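Local atomic coordinates of SAHS4 (Ramazzottius varieornatus, PDB entry 5Z4G), a protein that binds zinc and probably acts as a secreted, heat-soluble molecular shield that helps the tardigrade withstand desiccation. Residues A40-A44 against A45-P49. Numbering follows the deposited sequence.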
ATOM      1  N   ALA A  40     -15.467   5.295   8.371  1.00 29.60           N
ATOM      2  CA  ALA A  40     -15.807   3.957   8.868  1.00 29.09           C
ATOM      3  C   ALA A  40     -14.572   3.074   9.097  1.00 30.31           C
ATOM      4  O   ALA A  40     -14.521   2.341  10.090  1.00 31.40           O
ATOM      5  CB  ALA A  40     -16.795   3.267   7.931  1.00 29.77           C
ATOM      6  N   PHE A  41     -13.591   3.159   8.188  1.00 27.94           N
ATOM      7  CA  PHE A  41     -12.341   2.394   8.299  1.00 25.22           C
ATOM      8  C   PHE A  41     -11.502   2.821   9.498  1.00 25.62           C
ATOM      9  O   PHE A  41     -10.998   1.971  10.226  1.00 26.78           O
ATOM     10  CB  PHE A  41     -11.507   2.452   7.006  1.00 23.62           C
ATOM     11  CG  PHE A  41     -10.246   1.617   7.057  1.00 22.68           C
ATOM     12  CD1 PHE A  41     -10.284   0.254   6.756  1.00 20.66           C
ATOM     13  CD2 PHE A  41      -9.020   2.187   7.422  1.00 22.80           C
ATOM     14  CE1 PHE A  41      -9.128  -0.526   6.813  1.00 20.72           C
ATOM     15  CE2 PHE A  41      -7.861   1.415   7.480  1.00 22.61           C
ATOM     16  CZ  PHE A  41      -7.914   0.055   7.178  1.00 21.01           C
ATOM     17  N   VAL A  42     -11.349   4.134   9.680  1.00 26.50           N
ATOM     18  CA  VAL A  42     -10.638   4.695  10.829  1.00 28.48           C
ATOM     19  C   VAL A  42     -11.197   4.135  12.150  1.00 29.90           C
ATOM     20  O   VAL A  42     -10.433   3.700  13.017  1.00 31.62           O
ATOM     21  CB  VAL A  42     -10.641   6.249  10.778  1.00 29.25           C
ATOM     22  CG1 VAL A  42     -10.360   6.875  12.136  1.00 31.87           C
ATOM     23  CG2 VAL A  42      -9.625   6.742   9.760  1.00 30.02           C
ATOM     24  N   LYS A  43     -12.528   4.112  12.265  1.00 30.67           N
ATOM     25  CA  LYS A  43     -13.216   3.653  13.477  1.00 32.91           C
ATOM     26  C   LYS A  43     -13.038   2.145  13.696  1.00 32.14           C
ATOM     27  O   LYS A  43     -12.605   1.718  14.767  1.00 34.01           O
ATOM     28  CB  LYS A  43     -14.705   4.036  13.437  1.00 35.61           C
ATOM     29  CG  LYS A  43     -15.476   3.739  14.719  1.00 38.85           C
ATOM     30  CD  LYS A  43     -16.979   3.839  14.511  1.00 44.48           C
ATOM     31  CE  LYS A  43     -17.746   3.322  15.722  1.00 47.28           C
ATOM     32  NZ  LYS A  43     -19.220   3.362  15.519  1.00 51.19           N
ATOM     33  N   ALA A  44     -13.357   1.355  12.672  1.00 31.09           N
ATOM     34  CA  ALA A  44     -13.302  -0.103  12.765  1.00 30.84           C
ATOM     35  C   ALA A  44     -11.886  -0.678  12.869  1.00 30.95           C
ATOM     36  O   ALA A  44     -11.660  -1.633  13.622  1.00 31.59           O
ATOM     37  CB  ALA A  44     -14.045  -0.729  11.606  1.00 29.52           C
ATOM     38  N   ALA A  45     -10.946  -0.096  12.124  1.00 29.45           N
ATOM     39  CA  ALA A  45      -9.559  -0.575  12.104  1.00 31.11           C
ATOM     40  C   ALA A  45      -8.706   0.081  13.190  1.00 31.97           C
ATOM     41  O   ALA A  45      -7.506  -0.207  13.308  1.00 32.81           O
ATOM     42  CB  ALA A  45      -8.936  -0.387  10.724  1.00 28.96           C
ATOM     43  N   ASN A  46      -9.347   0.949  13.983  1.00 31.97           N
ATOM     44  CA  ASN A  46      -8.729   1.641  15.113  1.00 32.92           C
ATOM     45  C   ASN A  46      -7.452   2.367  14.698  1.00 31.07           C
ATOM     46  O   ASN A  46      -6.385   2.172  15.287  1.00 32.60           O
ATOM     47  CB  ASN A  46      -8.501   0.682  16.294  1.00 36.78           C
ATOM     48  CG  ASN A  46      -9.772  -0.025  16.726  1.00 37.13           C
ATOM     49  OD1 ASN A  46      -9.864  -1.252  16.665  1.00 41.82           O
ATOM     50  ND2 ASN A  46     -10.766   0.748  17.152  1.00 39.19           N
ATOM     51  N   ILE A  47      -7.580   3.182  13.652  1.00 28.42           N
ATOM     52  CA  ILE A  47      -6.468   3.982  13.143  1.00 29.58           C
ATOM     53  C   ILE A  47      -6.238   5.151  14.105  1.00 27.67           C
ATOM     54  O   ILE A  47      -7.128   5.992  14.270  1.00 28.61           O
ATOM     55  CB  ILE A  47      -6.714   4.456  11.683  1.00 29.29           C
ATOM     56  CG1 ILE A  47      -7.018   3.263  10.736  1.00 32.11           C
ATOM     57  CG2 ILE A  47      -5.566   5.328  11.172  1.00 30.99           C
ATOM     58  CD1 ILE A  47      -5.999   2.132  10.709  1.00 32.28           C
ATOM     59  N   PRO A  48      -5.052   5.194  14.758  1.00 28.01           N
ATOM     60  CA  PRO A  48      -4.756   6.251  15.737  1.00 26.75           C
ATOM     61  C   PRO A  48      -4.645   7.628  15.069  1.00 25.12           C
ATOM     62  O   PRO A  48      -4.305   7.693  13.882  1.00 25.85           O
ATOM     63  CB  PRO A  48      -3.407   5.820  16.322  1.00 28.22           C
ATOM     64  CG  PRO A  48      -2.772   5.006  15.249  1.00 29.72           C
ATOM     65  CD  PRO A  48      -3.901   4.284  14.575  1.00 28.50           C
ATOM     66  N   PRO A  49      -4.939   8.722  15.810  1.00 22.65           N
ATOM     67  CA  PRO A  49      -4.811  10.082  15.258  1.00 23.17           C
ATOM     68  C   PRO A  49      -3.474  10.383  14.573  1.00 23.22           C
ATOM     69  O   PRO A  49      -3.467  11.087  13.566  1.00 24.53           O
ATOM     70  CB  PRO A  49      -4.998  10.976  16.485  1.00 23.08           C
ATOM     71  CG  PRO A  49      -5.915  10.191  17.353  1.00 23.38           C
ATOM     72  CD  PRO A  49      -5.520   8.752  17.171  1.00 22.67           C
TER
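The carbonyl oxygen of Phe41 accepts the amide of Ala45 in a short bond, Ala45 N to Phe41 O 2.8 Å. This is a helical i-to-i+4 bond of the last turn, and beyond it the chain reverses. Asn46 takes a positive phi of 53°, which turns the next amide back toward the last helical turn: Ile47 N reaches Val42 O at 3.0 Å, lying in the carbonyl plane on a lone pair. A weak bond from Asn46 N to Lys43 O (3.4 Å) supplements it.

The same turn brings apolar groups together beside the helix. A chi1 of -177° sets the Phe41 ring beside its own carbonyl carbon, where one face lies over the Ala45 methyl, a CH-pi contact with Ala45 CB 3.8 Å from the ring centroid. Ile47 folds back toward the helix, its CD1 approaching Phe41 CE2 obliquely at 3.8 Å, while Val42 CG2 packs more loosely against Ile47 CB, the two side chains crossing at about a right angle. A serine in place of Phe41 would probably leave the Ala45 methyl and the Ile47 tip without their aromatic partner and open a gap between the turn and strand 140-147. Phe41 also meets Phe145 edge-to-face, joining this helix end to strand 140-147. The 6-to-1 bond and the positive phi at Asn46 make the turn a Schellman motif, here ending the first of the two short helices that accompany the FABP-like antiparallel beta-barrel.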